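Local coordinates for endo-beta-1,2-glucanase (Talaromyces funiculosus, PDB 6IMV), which hydrolyses internal beta-1,2-glycosidic bonds of beta-1,2-glucans, as an endo-acting fungal glycoside hydrolase, at residues 374-386 with 410-422. Numbering follows the deposited sequence.
Sequences TIQELDVITPYSV and MQNIYGSTESTRR. With NAG (2-acetamido-2-deoxy-beta-D-glucopyranose), chain C; NAG (2-acetamido-2-deoxy-beta-D-glucopyranose), chain B.
Asp-379 and Arg-421 show how a short strand pairing can be finished by charge at its glycan-facing end. Arg-421 bends at chi3 (61°), which brings NH1 back to within 2.7 Å of Asp-379 OD2; the carboxylate and guanidinium planes stand almost perpendicular (88°), and the hydrogen bond within this salt bridge is weak. The acetamide methyl C8 of NAG of chain B lies over a face of the same guanidinium, whose NH2 also pairs with Asp-423, while Glu-377 OE1 accepts a bond from N2 of NAG of chain C. Arg-422, extended from CG to NE, meets Leu-378 O edge-on, NE giving a 2.8 Å hydrogen bond in the guanidinium plane. Deeper in, Ile-381 and Thr-420 run side by side in the same direction, Ile-381 CG1 3.7 Å from Thr-420 CG2, on the same face of this hydrogen-bonded antiparallel pair. Thr-382 turns OG1 anti to its own nitrogen (chi1 177°) and gives a 2.7 Å bond to Glu-418 O, almost straight onto that carbonyl. Beyond it, Met-410 CE meets the Pro-383 ring at CD, 3.8 Å away. Together these contacts join strand 380-381, as a short antiparallel neighbour of strand 415-421, to the antiparallel sheet that also holds strand 427-432, beside an attached glycan.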
ATOM      1  N   THR A 374      20.095  -6.071  -6.947  1.00 15.32           N
ATOM      2  CA  THR A 374      20.339  -5.632  -8.321  1.00 15.60           C
ATOM      3  C   THR A 374      19.866  -6.660  -9.352  1.00 14.96           C
ATOM      4  O   THR A 374      19.809  -6.340 -10.538  1.00 15.50           O
ATOM      5  CB  THR A 374      21.821  -5.297  -8.527  1.00 15.83           C
ATOM      6  OG1 THR A 374      22.549  -6.505  -8.283  1.00 15.17           O
ATOM      7  CG2 THR A 374      22.268  -4.172  -7.620  1.00 15.79           C
ATOM      8  N   ILE A 375      19.544  -7.885  -8.930  1.00 15.04           N
ATOM      9  CA  ILE A 375      18.969  -8.874  -9.854  1.00 14.84           C
ATOM     10  C   ILE A 375      17.462  -8.605  -9.956  1.00 14.27           C
ATOM     11  O   ILE A 375      16.723  -8.890  -9.028  1.00 13.71           O
ATOM     12  CB  ILE A 375      19.256 -10.322  -9.408  1.00 15.43           C
ATOM     13  CG1 ILE A 375      20.760 -10.595  -9.291  1.00 15.93           C
ATOM     14  CG2 ILE A 375      18.574 -11.306 -10.353  1.00 15.43           C
ATOM     15  CD1 ILE A 375      21.107 -11.886  -8.571  1.00 16.47           C
ATOM     16  N   GLN A 376      17.032  -8.075 -11.101  1.00 13.70           N
ATOM     17  CA  GLN A 376      15.686  -7.526 -11.256  1.00 14.07           C
ATOM     18  C   GLN A 376      15.084  -7.975 -12.592  1.00 14.51           C
ATOM     19  O   GLN A 376      15.794  -8.147 -13.577  1.00 14.42           O
ATOM     20  CB  GLN A 376      15.711  -6.000 -11.155  1.00 13.44           C
ATOM     21  CG  GLN A 376      16.124  -5.509  -9.776  1.00 12.94           C
ATOM     22  CD  GLN A 376      15.622  -4.120  -9.437  1.00 12.67           C
ATOM     23  OE1 GLN A 376      14.859  -3.510 -10.184  1.00 12.51           O
ATOM     24  NE2 GLN A 376      16.087  -3.595  -8.311  1.00 11.80           N
ATOM     25  N   GLU A 377      13.765  -8.177 -12.579  1.00 14.37           N
ATOM     26  CA  GLU A 377      12.957  -8.400 -13.765  1.00 14.43           C
ATOM     27  C   GLU A 377      12.233  -7.089 -14.090  1.00 14.85           C
ATOM     28  O   GLU A 377      11.447  -6.592 -13.260  1.00 14.08           O
ATOM     29  CB  GLU A 377      11.962  -9.544 -13.539  1.00 14.65           C
ATOM     30  CG  GLU A 377      11.157  -9.866 -14.788  1.00 14.87           C
ATOM     31  CD  GLU A 377      10.186 -11.029 -14.696  1.00 14.98           C
ATOM     32  OE1 GLU A 377      10.366 -11.870 -13.807  1.00 14.27           O
ATOM     33  OE2 GLU A 377       9.238 -11.077 -15.523  1.00 15.06           O
ATOM     34  N   LEU A 378      12.492  -6.558 -15.294  1.00 14.77           N
ATOM     35  CA  LEU A 378      12.021  -5.246 -15.732  1.00 14.79           C
ATOM     36  C   LEU A 378      11.209  -5.345 -17.032  1.00 14.56           C
ATOM     37  O   LEU A 378      11.146  -4.388 -17.805  1.00 14.73           O
ATOM     38  CB  LEU A 378      13.248  -4.352 -15.933  1.00 15.38           C
ATOM     39  CG  LEU A 378      14.126  -4.151 -14.703  1.00 15.46           C
ATOM     40  CD1 LEU A 378      15.323  -3.269 -15.040  1.00 16.07           C
ATOM     41  CD2 LEU A 378      13.314  -3.561 -13.559  1.00 15.40           C
ATOM     42  N   ASP A 379      10.550  -6.481 -17.269  1.00 14.76           N
ATOM     43  CA  ASP A 379       9.766  -6.633 -18.495  1.00 14.96           C
ATOM     44  C   ASP A 379       8.295  -6.243 -18.266  1.00 13.65           C
ATOM     45  O   ASP A 379       7.566  -6.089 -19.232  1.00 13.02           O
ATOM     46  CB  ASP A 379       9.916  -8.036 -19.090  1.00 16.02           C
ATOM     47  CG  ASP A 379       9.496  -9.163 -18.168  1.00 17.34           C
ATOM     48  OD1 ASP A 379       9.299  -8.925 -16.974  1.00 17.71           O
ATOM     49  OD2 ASP A 379       9.362 -10.271 -18.670  1.00 21.53           O
ATOM     50  N   VAL A 380       7.881  -6.065 -17.001  1.00 13.04           N
ATOM     51  CA  VAL A 380       6.485  -5.786 -16.644  1.00 12.39           C
ATOM     52  C   VAL A 380       6.403  -4.493 -15.817  1.00 12.04           C
ATOM     53  O   VAL A 380       7.110  -4.337 -14.812  1.00 11.38           O
ATOM     54  CB  VAL A 380       5.875  -6.983 -15.887  1.00 12.65           C
ATOM     55  CG1 VAL A 380       4.498  -6.663 -15.302  1.00 12.87           C
ATOM     56  CG2 VAL A 380       5.826  -8.224 -16.775  1.00 12.62           C
ATOM     57  N   ILE A 381       5.475  -3.613 -16.226  1.00 11.62           N
ATOM     58  CA  ILE A 381       5.209  -2.308 -15.615  1.00 11.39           C
ATOM     59  C   ILE A 381       3.772  -2.304 -15.070  1.00 11.22           C
ATOM     60  O   ILE A 381       2.921  -3.095 -15.504  1.00 11.19           O
ATOM     61  CB  ILE A 381       5.428  -1.161 -16.623  1.00 11.50           C
ATOM     62  CG1 ILE A 381       4.650  -1.387 -17.924  1.00 11.38           C
ATOM     63  CG2 ILE A 381       6.915  -0.941 -16.867  1.00 11.70           C
ATOM     64  CD1 ILE A 381       4.722  -0.244 -18.905  1.00 11.47           C
ATOM     65  N   THR A 382       3.504  -1.395 -14.128  1.00 10.96           N
ATOM     66  CA  THR A 382       2.206  -1.345 -13.455  1.00 10.56           C
ATOM     67  C   THR A 382       1.812   0.096 -13.140  1.00 10.44           C
ATOM     68  O   THR A 382       2.635   0.896 -12.698  1.00  9.92           O
ATOM     69  CB  THR A 382       2.194  -2.210 -12.190  1.00 10.50           C
ATOM     70  OG1 THR A 382       0.927  -2.070 -11.541  1.00 10.51           O
ATOM     71  CG2 THR A 382       3.294  -1.853 -11.213  1.00 10.39           C
ATOM     72  N   PRO A 383       0.518   0.453 -13.314  1.00 10.79           N
ATOM     73  CA  PRO A 383       0.033   1.786 -12.950  1.00 10.98           C
ATOM     74  C   PRO A 383       0.316   2.224 -11.502  1.00 10.74           C
ATOM     75  O   PRO A 383       0.546   3.408 -11.274  1.00 10.84           O
ATOM     76  CB  PRO A 383      -1.480   1.678 -13.205  1.00 11.08           C
ATOM     77  CG  PRO A 383      -1.584   0.645 -14.307  1.00 11.20           C
ATOM     78  CD  PRO A 383      -0.530  -0.374 -13.938  1.00 10.98           C
ATOM     79  N   TYR A 384       0.314   1.297 -10.535  1.00 10.87           N
ATOM     80  CA  TYR A 384       0.443   1.695  -9.117  1.00 10.87           C
ATOM     81  C   TYR A 384       1.861   2.195  -8.801  1.00 11.33           C
ATOM     82  O   TYR A 384       2.068   2.821  -7.750  1.00 11.68           O
ATOM     83  CB  TYR A 384      -0.023   0.578  -8.184  1.00 10.99           C
ATOM     84  CG  TYR A 384       1.029  -0.304  -7.570  1.00 11.13           C
ATOM     85  CD1 TYR A 384       1.458  -1.458  -8.210  1.00 11.15           C
ATOM     86  CD2 TYR A 384       1.539  -0.042  -6.310  1.00 11.24           C
ATOM     87  CE1 TYR A 384       2.387  -2.307  -7.630  1.00 10.95           C
ATOM     88  CE2 TYR A 384       2.481  -0.876  -5.719  1.00 11.30           C
ATOM     89  CZ  TYR A 384       2.908  -2.016  -6.379  1.00 11.48           C
ATOM     90  OH  TYR A 384       3.833  -2.845  -5.797  1.00 11.80           O
ATOM     91  N   SER A 385       2.822   1.947  -9.702  1.00 11.12           N
ATOM     92  CA  SER A 385       4.172   2.508  -9.612  1.00 11.37           C
ATOM     93  C   SER A 385       4.146   4.038  -9.454  1.00 11.17           C
ATOM     94  O   SER A 385       5.101   4.621  -8.947  1.00 11.34           O
ATOM     95  CB  SER A 385       5.016   2.113 -10.797  1.00 11.67           C
ATOM     96  OG  SER A 385       4.502   2.665 -12.007  1.00 12.16           O
ATOM     97  N   VAL A 386       3.055   4.682  -9.875  1.00 10.97           N
ATOM     98  CA  VAL A 386       2.930   6.145  -9.831  1.00 11.34           C
ATOM     99  C   VAL A 386       2.514   6.650  -8.437  1.00 11.51           C
ATOM    100  O   VAL A 386       2.517   7.854  -8.231  1.00 11.97           O
ATOM    101  CB  VAL A 386       1.919   6.664 -10.871  1.00 11.27           C
ATOM    102  CG1 VAL A 386       2.157   6.076 -12.250  1.00 11.44           C
ATOM    103  CG2 VAL A 386       0.480   6.445 -10.421  1.00 11.20           C
ATOM    104  N   MET A 410      -5.628  -2.378 -20.519  1.00 12.98           N
ATOM    105  CA  MET A 410      -5.100  -1.844 -19.268  1.00 12.90           C
ATOM    106  C   MET A 410      -6.147  -0.999 -18.523  1.00 12.16           C
ATOM    107  O   MET A 410      -5.877  -0.529 -17.413  1.00 11.81           O
ATOM    108  CB  MET A 410      -3.807  -1.063 -19.509  1.00 13.03           C
ATOM    109  CG  MET A 410      -2.613  -1.988 -19.724  1.00 13.39           C
ATOM    110  SD  MET A 410      -2.411  -3.157 -18.329  1.00 14.20           S
ATOM    111  CE  MET A 410      -1.821  -2.053 -17.047  1.00 13.72           C
ATOM    112  N   GLN A 411      -7.345  -0.861 -19.097  1.00 12.23           N
ATOM    113  CA  GLN A 411      -8.535  -0.462 -18.345  1.00 12.29           C
ATOM    114  C   GLN A 411      -9.600  -1.553 -18.465  1.00 12.45           C
ATOM    115  O   GLN A 411      -9.673  -2.294 -19.468  1.00 12.13           O
ATOM    116  CB  GLN A 411      -9.122   0.868 -18.824  1.00 12.47           C
ATOM    117  CG  GLN A 411      -8.227   2.069 -18.582  1.00 12.40           C
ATOM    118  CD  GLN A 411      -8.885   3.350 -19.041  1.00 12.77           C
ATOM    119  OE1 GLN A 411      -9.029   3.613 -20.243  1.00 12.64           O
ATOM    120  NE2 GLN A 411      -9.305   4.157 -18.073  1.00 12.84           N
ATOM    121  N   ASN A 412     -10.438  -1.626 -17.424  1.00 12.25           N
ATOM    122  CA  ASN A 412     -11.535  -2.571 -17.332  1.00 12.26           C
ATOM    123  C   ASN A 412     -12.687  -1.898 -16.575  1.00 12.32           C
ATOM    124  O   ASN A 412     -12.519  -0.790 -16.075  1.00 12.69           O
ATOM    125  CB  ASN A 412     -11.076  -3.871 -16.666  1.00 11.71           C
ATOM    126  CG  ASN A 412     -10.494  -3.645 -15.290  1.00 11.26           C
ATOM    127  OD1 ASN A 412     -11.232  -3.432 -14.330  1.00 11.52           O
ATOM    128  ND2 ASN A 412      -9.178  -3.701 -15.181  1.00 11.50           N
ATOM    129  N   ILE A 413     -13.820  -2.600 -16.457  1.00 12.97           N
ATOM    130  CA  ILE A 413     -15.035  -2.060 -15.808  1.00 12.97           C
ATOM    131  C   ILE A 413     -14.858  -1.948 -14.291  1.00 13.47           C
ATOM    132  O   ILE A 413     -15.788  -1.509 -13.609  1.00 14.12           O
ATOM    133  CB  ILE A 413     -16.286  -2.895 -16.147  1.00 13.06           C
ATOM    134  CG1 ILE A 413     -16.157  -4.364 -15.736  1.00 13.47           C
ATOM    135  CG2 ILE A 413     -16.650  -2.752 -17.615  1.00 13.26           C
ATOM    136  CD1 ILE A 413     -17.477  -5.104 -15.725  1.00 13.84           C
ATOM    137  N   TYR A 414     -13.684  -2.333 -13.769  1.00 13.50           N
ATOM    138  CA  TYR A 414     -13.335  -2.122 -12.359  1.00 13.20           C
ATOM    139  C   TYR A 414     -12.133  -1.174 -12.228  1.00 12.62           C
ATOM    140  O   TYR A 414     -11.488  -1.139 -11.170  1.00 12.29           O
ATOM    141  CB  TYR A 414     -13.042  -3.468 -11.687  1.00 13.21           C
ATOM    142  CG  TYR A 414     -13.986  -4.585 -12.060  1.00 13.33           C
ATOM    143  CD1 TYR A 414     -15.182  -4.773 -11.383  1.00 13.63           C
ATOM    144  CD2 TYR A 414     -13.691  -5.448 -13.109  1.00 13.36           C
ATOM    145  CE1 TYR A 414     -16.058  -5.793 -11.736  1.00 13.75           C
ATOM    146  CE2 TYR A 414     -14.541  -6.479 -13.461  1.00 13.36           C
ATOM    147  CZ  TYR A 414     -15.729  -6.648 -12.773  1.00 13.55           C
ATOM    148  OH  TYR A 414     -16.561  -7.660 -13.140  1.00 13.87           O
ATOM    149  N   GLY A 415     -11.845  -0.405 -13.287  1.00 12.11           N
ATOM    150  CA  GLY A 415     -10.746   0.578 -13.300  1.00 11.89           C
ATOM    151  C   GLY A 415      -9.506   0.038 -13.994  1.00 11.66           C
ATOM    152  O   GLY A 415      -9.617  -0.656 -14.998  1.00 11.33           O
ATOM    153  N   SER A 416      -8.328   0.365 -13.452  1.00 11.72           N
ATOM    154  CA  SER A 416      -7.049  -0.034 -14.059  1.00 11.46           C
ATOM    155  C   SER A 416      -6.826  -1.545 -13.905  1.00 11.33           C
ATOM    156  O   SER A 416      -7.304  -2.188 -12.945  1.00 10.74           O
ATOM    157  CB  SER A 416      -5.895   0.751 -13.491  1.00 11.66           C
ATOM    158  OG  SER A 416      -5.711   0.496 -12.101  1.00 11.64           O
ATOM    159  N   THR A 417      -6.097  -2.100 -14.879  1.00 11.19           N
ATOM    160  CA  THR A 417      -5.664  -3.488 -14.880  1.00 11.48           C
ATOM    161  C   THR A 417      -4.322  -3.595 -14.137  1.00 11.64           C
ATOM    162  O   THR A 417      -3.546  -2.621 -14.098  1.00 11.09           O
ATOM    163  CB  THR A 417      -5.593  -3.990 -16.327  1.00 11.78           C
ATOM    164  OG1 THR A 417      -6.836  -3.712 -16.973  1.00 12.04           O
ATOM    165  CG2 THR A 417      -5.295  -5.466 -16.433  1.00 11.76           C
ATOM    166  N   GLU A 418      -4.049  -4.783 -13.580  1.00 11.52           N
ATOM    167  CA  GLU A 418      -2.886  -5.056 -12.705  1.00 11.92           C
ATOM    168  C   GLU A 418      -1.573  -4.560 -13.339  1.00 12.00           C
ATOM    169  O   GLU A 418      -0.828  -3.774 -12.731  1.00 12.19           O
ATOM    170  CB  GLU A 418      -2.819  -6.555 -12.393  1.00 12.27           C
ATOM    171  CG  GLU A 418      -1.574  -6.991 -11.621  1.00 12.27           C
ATOM    172  CD  GLU A 418      -1.661  -6.985 -10.106  1.00 12.66           C
ATOM    173  OE1 GLU A 418      -2.658  -6.463  -9.570  1.00 12.98           O
ATOM    174  OE2 GLU A 418      -0.716  -7.495  -9.456  1.00 12.86           O
ATOM    175  N   SER A 419      -1.264  -5.050 -14.544  1.00 12.02           N
ATOM    176  CA  SER A 419       0.047  -4.819 -15.146  1.00 12.34           C
ATOM    177  C   SER A 419       0.041  -5.193 -16.628  1.00 12.52           C
ATOM    178  O   SER A 419      -0.818  -5.939 -17.069  1.00 11.86           O
ATOM    179  CB  SER A 419       1.120  -5.590 -14.417  1.00 12.01           C
ATOM    180  OG  SER A 419       1.021  -6.973 -14.693  1.00 11.93           O
ATOM    181  N   THR A 420       1.034  -4.657 -17.353  1.00 13.08           N
ATOM    182  CA  THR A 420       1.316  -4.979 -18.743  1.00 13.86           C
ATOM    183  C   THR A 420       2.830  -5.171 -18.915  1.00 14.50           C
ATOM    184  O   THR A 420       3.629  -4.495 -18.273  1.00 13.03           O
ATOM    185  CB  THR A 420       0.816  -3.881 -19.693  1.00 13.80           C
ATOM    186  OG1 THR A 420       1.115  -4.268 -21.034  1.00 13.55           O
ATOM    187  CG2 THR A 420       1.419  -2.517 -19.429  1.00 13.82           C
ATOM    188  N   ARG A 421       3.209  -6.076 -19.817  1.00 15.18           N
ATOM    189  CA  ARG A 421       4.563  -6.093 -20.321  1.00 16.34           C
ATOM    190  C   ARG A 421       4.853  -4.729 -20.959  1.00 16.92           C
ATOM    191  O   ARG A 421       3.972  -4.135 -21.618  1.00 16.15           O
ATOM    192  CB  ARG A 421       4.744  -7.228 -21.332  1.00 17.72           C
ATOM    193  CG  ARG A 421       4.855  -8.607 -20.697  1.00 18.24           C
ATOM    194  CD  ARG A 421       5.160  -9.698 -21.706  1.00 19.35           C
ATOM    195  NE  ARG A 421       6.439  -9.454 -22.370  1.00 20.56           N
ATOM    196  CZ  ARG A 421       7.630  -9.855 -21.930  1.00 20.69           C
ATOM    197  NH1 ARG A 421       7.745 -10.502 -20.781  1.00 22.00           N
ATOM    198  NH2 ARG A 421       8.708  -9.595 -22.644  1.00 21.39           N
ATOM    199  N   ARG A 422       6.079  -4.226 -20.779  1.00 16.53           N
ATOM    200  CA  ARG A 422       6.434  -2.943 -21.383  1.00 18.01           C
ATOM    201  C   ARG A 422       6.462  -3.059 -22.916  1.00 18.15           C
ATOM    202  O   ARG A 422       6.314  -2.051 -23.599  1.00 18.36           O
ATOM    203  CB  ARG A 422       7.737  -2.381 -20.806  1.00 18.43           C
ATOM    204  CG  ARG A 422       8.981  -3.220 -21.048  1.00 19.60           C
ATOM    205  CD  ARG A 422      10.169  -2.562 -20.379  1.00 20.60           C
ATOM    206  NE  ARG A 422      11.378  -3.362 -20.439  1.00 22.08           N
ATOM    207  CZ  ARG A 422      12.193  -3.431 -21.480  1.00 23.01           C
ATOM    208  NH1 ARG A 422      11.924  -2.763 -22.590  1.00 22.85           N
ATOM    209  NH2 ARG A 422      13.272  -4.185 -21.400  1.00 24.70           N
TER
HETATM  210  C1  NAG C   1       6.921 -13.603 -16.049  1.00 20.22           C
HETATM  211  C2  NAG C   1       7.970 -14.547 -15.496  1.00 20.86           C
HETATM  212  C3  NAG C   1       9.121 -14.627 -16.489  1.00 22.20           C
HETATM  213  C4  NAG C   1       8.617 -15.128 -17.826  1.00 23.74           C
HETATM  214  C5  NAG C   1       7.427 -14.300 -18.294  1.00 22.89           C
HETATM  215  C6  NAG C   1       6.774 -14.955 -19.508  1.00 22.92           C
HETATM  216  C7  NAG C   1       7.911 -14.485 -13.044  1.00 21.22           C
HETATM  217  C8  NAG C   1       8.622 -13.992 -11.816  1.00 21.68           C
HETATM  218  N2  NAG C   1       8.445 -14.106 -14.199  1.00 20.49           N
HETATM  219  O3  NAG C   1      10.127 -15.493 -15.993  1.00 20.93           O
HETATM  220  O4  NAG C   1       9.687 -14.982 -18.772  1.00 29.07           O
HETATM  221  O5  NAG C   1       6.433 -14.147 -17.272  1.00 20.65           O
HETATM  222  O6  NAG C   1       5.746 -14.090 -19.977  1.00 23.42           O
HETATM  223  O7  NAG C   1       6.913 -15.182 -12.980  1.00 22.24           O
HETATM  224  C1  NAG B   2       9.942 -16.235 -19.438  1.00 33.02           C
HETATM  225  C2  NAG B   2      10.737 -15.999 -20.719  1.00 33.71           C
HETATM  226  C3  NAG B   2      11.108 -17.321 -21.404  1.00 37.61           C
HETATM  227  C4  NAG B   2      11.623 -18.374 -20.429  1.00 39.74           C
HETATM  228  C5  NAG B   2      10.624 -18.477 -19.266  1.00 39.96           C
HETATM  229  C6  NAG B   2      10.920 -19.584 -18.261  1.00 41.11           C
HETATM  230  C7  NAG B   2       9.945 -13.969 -21.868  1.00 30.37           C
HETATM  231  C8  NAG B   2       8.904 -13.473 -22.826  1.00 29.82           C
HETATM  232  N2  NAG B   2       9.882 -15.268 -21.629  1.00 31.06           N
HETATM  233  O3  NAG B   2      12.100 -17.107 -22.412  1.00 39.74           O
HETATM  234  O4  NAG B   2      11.795 -19.605 -21.157  1.00 43.75           O
HETATM  235  O5  NAG B   2      10.596 -17.198 -18.608  1.00 36.20           O
HETATM  236  O6  NAG B   2      11.962 -19.171 -17.370  1.00 43.32           O
HETATM  237  O7  NAG B   2      10.766 -13.227 -21.352  1.00 32.02           O